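Uncharacterized protein conserved in bacteria (Streptococcus suis, PDB 4FZQ) mediates attachment of the pathogen to host cells as a surface antigen, here represented by its G5 domain. Local coordinates at residues T4-K9 / Y46-V51; V10-P15 / G40-V45; L33-K38 / N70-K75. The protein carries 1 engineered substitution. One frame throughout, in Å; residues are numbered along the deposited sequence.

Overall arrangement
The G5 domain is drawn out into two three-stranded sheets set end to end. Interactions 1 and 2 are consecutive lengths of one antiparallel pairing, strand 4-13 against strand 41-50, with centres about 19 Å apart; interaction 2 is nested along the chain inside the loop that interaction 1 closes. Interaction 3 belongs to the other sheet, where strand 71-75 lies between 18-22 and 31-35. Its centre is about 21 Å from that of interaction 2 and about 40 Å from that of interaction 1. Because the chain enters the second sheet after residue 15, returns to the first at 41 and leaves again after 66, interaction 3 interlocks with both others, tying the two sheets into one elongated domain.

Interaction 1 (T4-K9 / Y46-V51); sequences TTKERK and YQDVIV
K6 and R8 converge on D48 in a salt-bridge network laid over one face of the antiparallel three-stranded sheet of the G5 domain, where strand 4-9 pairs with the central strand at 46-50. D48 OD1 takes both bonds: K6 NZ reaches it at 2.8 Å on its anti lone pair, and R8 NE at 2.6 Å from the syn side. The R8 bond is nearly straight, 171° at the hydrogen, and OD1 lies in the guanidinium plane, which is turned only 22° from the carboxylate. Two cations on one oxygen would be expected to keep the buried D48 ionised. R8 reaches back by a bend at chi3 (-61°), and Y46 CB sits over one face of its guanidinium. NH1 of R8 has a further salt-bridge partner, E12 of the second subunit.

The long aliphatic part of K6 is put to use as well, its CE packing at 3.4 Å against I50 CD1, while T4 CG2 lies beside I50 CB. Beneath these side chains, T4, K6 and R8 form hydrogen-bonded pairs with I50, D48 and Y46; the bond from D48 N to K6 O is 2.9 Å long. On the opposite face, T5 and Q47 suit a wetter setting: one water donates to Q47 OE1 at 3.1 Å and makes a weak 3.3 Å bond with T5 OG1.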
# COMPACT_ATOMS: atom_id res chain seq x y z
N THR A 4 -31.99 -0.49 17.99
CA THR A 4 -31.78 -1.90 17.76
C THR A 4 -30.31 -2.11 17.45
O THR A 4 -29.58 -1.16 17.21
CB THR A 4 -32.66 -2.40 16.59
OG1 THR A 4 -32.52 -3.82 16.48
CG2 THR A 4 -32.26 -1.72 15.29
N THR A 5 -29.86 -3.36 17.49
CA THR A 5 -28.47 -3.66 17.22
C THR A 5 -28.33 -4.80 16.23
O THR A 5 -29.19 -5.68 16.14
CB THR A 5 -27.72 -4.05 18.52
OG1 THR A 5 -28.24 -5.30 19.01
CG2 THR A 5 -27.88 -2.98 19.59
N LYS A 6 -27.24 -4.76 15.46
CA LYS A 6 -26.94 -5.80 14.49
C LYS A 6 -25.43 -5.96 14.48
O LYS A 6 -24.69 -5.00 14.67
CB LYS A 6 -27.46 -5.44 13.09
CG LYS A 6 -26.86 -4.18 12.49
CD LYS A 6 -27.38 -3.97 11.06
CE LYS A 6 -26.91 -2.63 10.46
NZ LYS A 6 -25.43 -2.50 10.37
N GLU A 7 -24.97 -7.19 14.27
CA GLU A 7 -23.55 -7.47 14.24
C GLU A 7 -23.04 -7.56 12.82
O GLU A 7 -23.75 -8.00 11.92
CB GLU A 7 -23.26 -8.77 14.98
CG GLU A 7 -23.33 -8.63 16.49
CD GLU A 7 -22.92 -9.90 17.21
OE1 GLU A 7 -22.03 -10.62 16.69
OE2 GLU A 7 -23.47 -10.17 18.29
N ARG A 8 -21.81 -7.11 12.61
CA ARG A 8 -21.19 -7.13 11.29
C ARG A 8 -19.83 -7.79 11.34
O ARG A 8 -19.07 -7.61 12.29
CB ARG A 8 -20.99 -5.71 10.74
CG ARG A 8 -22.20 -5.09 10.10
CD ARG A 8 -21.84 -3.79 9.41
NE ARG A 8 -21.29 -2.80 10.33
CZ ARG A 8 -20.01 -2.45 10.39
NH1 ARG A 8 -19.14 -3.01 9.56
NH2 ARG A 8 -19.61 -1.54 11.26
N LYS A 9 -19.52 -8.55 10.30
CA LYS A 9 -18.23 -9.20 10.22
C LYS A 9 -17.50 -8.57 9.03
O LYS A 9 -18.04 -8.49 7.94
CB LYS A 9 -18.42 -10.70 10.00
CG LYS A 9 -17.13 -11.51 9.95
CD LYS A 9 -17.38 -12.97 9.57
CE LYS A 9 -18.13 -13.73 10.66
NZ LYS A 9 -19.48 -13.15 10.97
N TYR A 46 -18.19 -6.48 14.51
CA TYR A 46 -18.63 -5.20 15.05
C TYR A 46 -20.07 -5.27 15.47
O TYR A 46 -20.80 -6.19 15.10
CB TYR A 46 -18.52 -4.09 14.00
CG TYR A 46 -17.12 -3.76 13.56
CD1 TYR A 46 -16.53 -4.41 12.48
CD2 TYR A 46 -16.39 -2.78 14.22
CE1 TYR A 46 -15.23 -4.09 12.07
CE2 TYR A 46 -15.10 -2.45 13.83
CZ TYR A 46 -14.53 -3.11 12.75
OH TYR A 46 -13.26 -2.79 12.35
N GLN A 47 -20.48 -4.27 16.26
CA GLN A 47 -21.87 -4.18 16.67
C GLN A 47 -22.33 -2.75 16.43
O GLN A 47 -21.72 -1.80 16.93
CB GLN A 47 -22.07 -4.53 18.13
CG GLN A 47 -23.54 -4.74 18.40
CD GLN A 47 -23.84 -5.07 19.84
OE1 GLN A 47 -24.85 -5.70 20.14
NE2 GLN A 47 -22.97 -4.63 20.74
N ASP A 48 -23.39 -2.60 15.66
CA ASP A 48 -23.91 -1.29 15.34
C ASP A 48 -25.19 -1.00 16.10
O ASP A 48 -25.95 -1.93 16.42
CB ASP A 48 -24.22 -1.20 13.85
CG ASP A 48 -22.97 -1.31 12.98
OD1 ASP A 48 -23.10 -1.77 11.83
OD2 ASP A 48 -21.88 -0.93 13.45
N VAL A 49 -25.42 0.27 16.41
CA VAL A 49 -26.65 0.66 17.07
C VAL A 49 -27.44 1.38 15.99
O VAL A 49 -26.92 2.27 15.32
CB VAL A 49 -26.43 1.67 18.22
CG1 VAL A 49 -27.75 1.91 18.95
CG2 VAL A 49 -25.41 1.17 19.17
N ILE A 50 -28.69 0.99 15.82
CA ILE A 50 -29.51 1.62 14.79
C ILE A 50 -30.67 2.41 15.38
O ILE A 50 -31.48 1.88 16.15
CB ILE A 50 -30.06 0.55 13.84
CG1 ILE A 50 -28.89 -0.29 13.32
CG2 ILE A 50 -30.82 1.20 12.69
CD1 ILE A 50 -29.29 -1.59 12.63
N VAL A 51 -30.73 3.69 15.02
CA VAL A 51 -31.77 4.61 15.46
C VAL A 51 -32.40 5.31 14.25
O VAL A 51 -31.78 6.18 13.64
CB VAL A 51 -31.23 5.71 16.38
CG1 VAL A 51 -32.37 6.64 16.80
CG2 VAL A 51 -30.56 5.10 17.60
O HOH W 1 -26.00 -7.54 17.93

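Interaction 2 (V10-P15 / G40-V45); sequences VEEALP and GKKVSV
Backbone hydrogen bonds between V10, E12 and L14 and S44, K42 and G40 carry this antiparallel pairing. V10 N donates to S44 O at 2.8 Å and S44 N returns a bond to V10 O, an exchange repeated by E12 and K42. Further along, L14 N meets G40 O at 3.1 Å, from above the carbonyl plane. Charged side chains pair by sign across the strands. E12 and K42 lie side by side, with E12 OE1 4.1 Å from K42 NZ, too far apart for a salt bridge; on the other face E11 and K41 make a long one, uncertain because the position of E11 OE1 is less sure.

L14 CG stands anti to the carbonyl carbon (chi1 -59°), bringing its methyls over the G40-K41 peptide, with L14 CD2 3.9 Å from K42 CB. G40, with no CB, lets L14 CD1 lie close against the backbone, and E11 CG packs on V43 CG2 at 3.3 Å. Strand 41-45 is the middle one of its sheet, bonded on its far side to V66, T64, S62 and L61 of strand 55-66. In strand 10-13, V10, E11 and E12 pair antiparallel with a strand of the second subunit, continuing the sheet across the interface.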
# COMPACT_ATOMS: atom_id res chain seq x y z
N VAL A 10 -16.28 -8.09 9.27
CA VAL A 10 -15.48 -7.48 8.21
C VAL A 10 -14.17 -8.26 8.09
O VAL A 10 -13.43 -8.40 9.06
CB VAL A 10 -15.18 -6.00 8.53
CG1 VAL A 10 -14.20 -5.43 7.52
CG2 VAL A 10 -16.48 -5.20 8.52
N GLU A 11 -13.89 -8.77 6.89
CA GLU A 11 -12.67 -9.54 6.64
C GLU A 11 -11.61 -8.77 5.88
O GLU A 11 -11.85 -8.34 4.76
CB GLU A 11 -12.99 -10.81 5.86
CG GLU A 11 -13.38 -11.99 6.72
CD GLU A 11 -13.37 -13.31 5.96
OE1 GLU A 11 -12.48 -13.51 5.09
OE2 GLU A 11 -14.24 -14.16 6.26
N GLU A 12 -10.44 -8.61 6.47
CA GLU A 12 -9.36 -7.92 5.79
C GLU A 12 -8.31 -8.95 5.38
O GLU A 12 -7.82 -9.72 6.21
CB GLU A 12 -8.73 -6.89 6.69
CG GLU A 12 -7.56 -6.20 6.04
CD GLU A 12 -6.95 -5.14 6.93
OE1 GLU A 12 -7.70 -4.26 7.40
OE2 GLU A 12 -5.72 -5.19 7.15
N ALA A 13 -7.97 -8.98 4.10
CA ALA A 13 -6.97 -9.95 3.66
C ALA A 13 -5.61 -9.46 4.10
O ALA A 13 -5.28 -8.28 3.96
CB ALA A 13 -7.00 -10.11 2.16
N LEU A 14 -4.82 -10.36 4.66
CA LEU A 14 -3.48 -10.01 5.09
C LEU A 14 -2.53 -10.18 3.92
O LEU A 14 -2.74 -11.03 3.05
CB LEU A 14 -3.03 -10.95 6.20
CG LEU A 14 -3.92 -10.95 7.44
CD1 LEU A 14 -3.43 -11.98 8.43
CD2 LEU A 14 -3.90 -9.57 8.04
N PRO A 15 -1.47 -9.36 3.88
CA PRO A 15 -0.47 -9.44 2.80
C PRO A 15 0.06 -10.87 2.71
O PRO A 15 0.35 -11.49 3.74
CB PRO A 15 0.61 -8.48 3.28
CG PRO A 15 -0.15 -7.48 4.13
CD PRO A 15 -1.12 -8.34 4.88
N GLY A 40 -3.60 -14.47 4.43
CA GLY A 40 -4.04 -14.70 5.79
C GLY A 40 -5.33 -13.91 5.98
O GLY A 40 -5.82 -13.28 5.04
N LYS A 41 -5.85 -13.88 7.19
CA LYS A 41 -7.12 -13.20 7.39
C LYS A 41 -7.25 -12.48 8.73
O LYS A 41 -6.81 -12.97 9.77
CB LYS A 41 -8.21 -14.26 7.25
CG LYS A 41 -9.57 -13.76 6.88
CD LYS A 41 -10.46 -14.95 6.49
CE LYS A 41 -9.93 -15.65 5.23
NZ LYS A 41 -10.79 -16.78 4.79
N LYS A 42 -7.85 -11.30 8.70
CA LYS A 42 -8.10 -10.53 9.92
C LYS A 42 -9.60 -10.26 9.93
O LYS A 42 -10.09 -9.44 9.17
CB LYS A 42 -7.33 -9.23 9.90
CG LYS A 42 -7.60 -8.31 11.07
CD LYS A 42 -6.78 -7.04 10.90
CE LYS A 42 -7.24 -5.92 11.81
NZ LYS A 42 -6.66 -4.61 11.37
N VAL A 43 -10.32 -10.99 10.78
CA VAL A 43 -11.76 -10.83 10.88
C VAL A 43 -12.19 -10.05 12.11
O VAL A 43 -11.86 -10.43 13.24
CB VAL A 43 -12.47 -12.18 10.91
CG1 VAL A 43 -13.94 -11.98 11.07
CG2 VAL A 43 -12.18 -12.96 9.65
N SER A 44 -12.91 -8.96 11.90
CA SER A 44 -13.40 -8.16 12.99
C SER A 44 -14.92 -8.27 13.05
O SER A 44 -15.60 -8.23 12.02
CB SER A 44 -13.02 -6.69 12.80
OG SER A 44 -11.62 -6.53 12.71
N VAL A 45 -15.44 -8.44 14.26
CA VAL A 45 -16.88 -8.51 14.45
C VAL A 45 -17.26 -7.20 15.12
O VAL A 45 -16.69 -6.84 16.16
CB VAL A 45 -17.29 -9.67 15.37
CG1 VAL A 45 -18.79 -9.59 15.66
CG2 VAL A 45 -16.96 -11.00 14.71
O HOH W 2 -0.85 -13.52 4.51

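Interaction 3 (L33-K38 / N70-K75); sequences LLQEGK and NRILVK
L34 and I72 run alongside each other in the same direction at a corner of the mixed three-stranded sheet of the G5 domain. L34 CB packs 3.4 Å from I72 CG2, while L34 CG comes obliquely to within 3.8 Å of V74 CG2. These branched aliphatic groups suit a sheet face: the two valine and isoleucine methyls give the leucine an apolar bed. I72 CG2 is placed there by standing anti to the backbone N.

L33, on the face shared with L73, meets R71 at about a right angle: L33 CD2 lies 3.1 Å from R71 NH1, and L33 CB lies 4.4 Å from L73 CD1. R71 is stretched out from CG to NE (chi2 180°), which carries its guanidinium to L33, with E36 O at its edge, and lets NE form a salt bridge with E18.

Two backbone bonds fasten the corner: L34 N to I72 O at 2.6 Å, and I72 N to Q35 O at 2.9 Å. Beyond them G37, with a positive phi of 66°, comes close enough for its CA to lie 3.2 Å from N70 O; a CB there would point toward the N70-R71 peptide, which leaves no place for a side chain, so glycine fits. N70 itself turns away, its ND2 bonded to Y32 of the third subunit. A water donates to E36 O at 2.7 Å and accepts a weak bond from R71 NH1.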
# COMPACT_ATOMS: atom_id res chain seq x y z
N LEU A 33 8.12 -20.90 -8.40
CA LEU A 33 7.42 -20.84 -7.12
C LEU A 33 7.01 -22.25 -6.74
O LEU A 33 6.51 -23.00 -7.57
CB LEU A 33 6.22 -19.90 -7.18
CG LEU A 33 5.04 -20.08 -8.13
CD1 LEU A 33 4.30 -21.37 -7.85
CD2 LEU A 33 4.09 -18.89 -7.94
N LEU A 34 7.25 -22.61 -5.49
CA LEU A 34 6.91 -23.93 -4.99
C LEU A 34 5.41 -24.01 -4.74
O LEU A 34 4.80 -25.06 -4.90
CB LEU A 34 7.66 -24.22 -3.70
CG LEU A 34 8.44 -25.52 -3.64
CD1 LEU A 34 8.91 -25.74 -2.21
CD2 LEU A 34 7.57 -26.68 -4.10
N GLN A 35 4.84 -22.89 -4.30
CA GLN A 35 3.41 -22.82 -4.05
C GLN A 35 3.01 -21.35 -4.05
O GLN A 35 3.80 -20.48 -3.67
CB GLN A 35 3.04 -23.51 -2.73
CG GLN A 35 3.23 -22.69 -1.48
CD GLN A 35 2.91 -23.47 -0.20
OE1 GLN A 35 2.90 -22.91 0.89
NE2 GLN A 35 2.66 -24.77 -0.34
N GLU A 36 1.80 -21.07 -4.51
CA GLU A 36 1.33 -19.70 -4.62
C GLU A 36 0.93 -19.05 -3.31
O GLU A 36 0.91 -17.83 -3.20
CB GLU A 36 0.19 -19.63 -5.63
CG GLU A 36 0.61 -20.13 -7.02
CD GLU A 36 -0.14 -19.46 -8.16
OE1 GLU A 36 -1.37 -19.68 -8.30
OE2 GLU A 36 0.50 -18.70 -8.92
N GLY A 37 0.60 -19.86 -2.31
CA GLY A 37 0.21 -19.32 -1.03
C GLY A 37 -1.10 -18.55 -1.03
O GLY A 37 -1.42 -17.86 -2.00
N LYS A 38 -1.85 -18.67 0.06
CA LYS A 38 -3.12 -17.99 0.22
C LYS A 38 -3.01 -16.92 1.29
O LYS A 38 -2.33 -17.10 2.30
CB LYS A 38 -4.22 -18.99 0.62
CG LYS A 38 -4.75 -19.84 -0.53
CD LYS A 38 -4.16 -21.26 -0.54
CE LYS A 38 -4.73 -22.12 0.59
NZ LYS A 38 -4.34 -23.55 0.47
N ASN A 70 1.99 -19.58 3.01
CA ASN A 70 3.11 -18.90 2.35
C ASN A 70 3.22 -19.17 0.86
O ASN A 70 2.90 -20.24 0.37
CB ASN A 70 4.45 -19.30 2.97
CG ASN A 70 4.72 -18.63 4.30
OD1 ASN A 70 3.99 -17.74 4.73
ND2 ASN A 70 5.80 -19.06 4.96
N ARG A 71 3.70 -18.15 0.15
CA ARG A 71 3.97 -18.26 -1.26
C ARG A 71 5.45 -18.64 -1.16
O ARG A 71 6.21 -17.98 -0.44
CB ARG A 71 3.80 -16.89 -1.91
CG ARG A 71 4.18 -16.80 -3.37
CD ARG A 71 3.94 -15.38 -3.87
NE ARG A 71 4.53 -15.15 -5.19
CZ ARG A 71 4.09 -15.70 -6.31
NH1 ARG A 71 3.05 -16.53 -6.28
NH2 ARG A 71 4.71 -15.44 -7.46
N ILE A 72 5.88 -19.69 -1.83
CA ILE A 72 7.28 -20.07 -1.75
C ILE A 72 8.01 -19.87 -3.07
O ILE A 72 7.64 -20.46 -4.09
CB ILE A 72 7.46 -21.55 -1.31
CG1 ILE A 72 7.12 -21.73 0.17
CG2 ILE A 72 8.91 -21.97 -1.48
CD1 ILE A 72 6.74 -20.50 1.01
N LEU A 73 9.04 -19.03 -3.05
CA LEU A 73 9.83 -18.79 -4.24
C LEU A 73 11.15 -19.54 -4.06
O LEU A 73 11.85 -19.35 -3.06
CB LEU A 73 10.10 -17.29 -4.42
CG LEU A 73 10.68 -16.95 -5.81
CD1 LEU A 73 9.57 -17.10 -6.84
CD2 LEU A 73 11.25 -15.54 -5.84
N VAL A 74 11.48 -20.39 -5.02
CA VAL A 74 12.71 -21.18 -4.96
C VAL A 74 13.69 -20.68 -6.02
O VAL A 74 13.34 -20.61 -7.20
CB VAL A 74 12.42 -22.69 -5.19
CG1 VAL A 74 13.66 -23.50 -4.91
CG2 VAL A 74 11.29 -23.16 -4.28
N LYS A 75 14.90 -20.32 -5.61
CA LYS A 75 15.89 -19.83 -6.55
C LYS A 75 17.26 -20.49 -6.39
O LYS A 75 17.53 -21.19 -5.40
CB LYS A 75 16.03 -18.31 -6.40
CG LYS A 75 16.32 -17.86 -5.00
CD LYS A 75 16.38 -16.34 -4.92
CE LYS A 75 17.53 -15.79 -5.74
NZ LYS A 75 17.66 -14.32 -5.60
O HOH W 3 0.93 -15.36 -4.38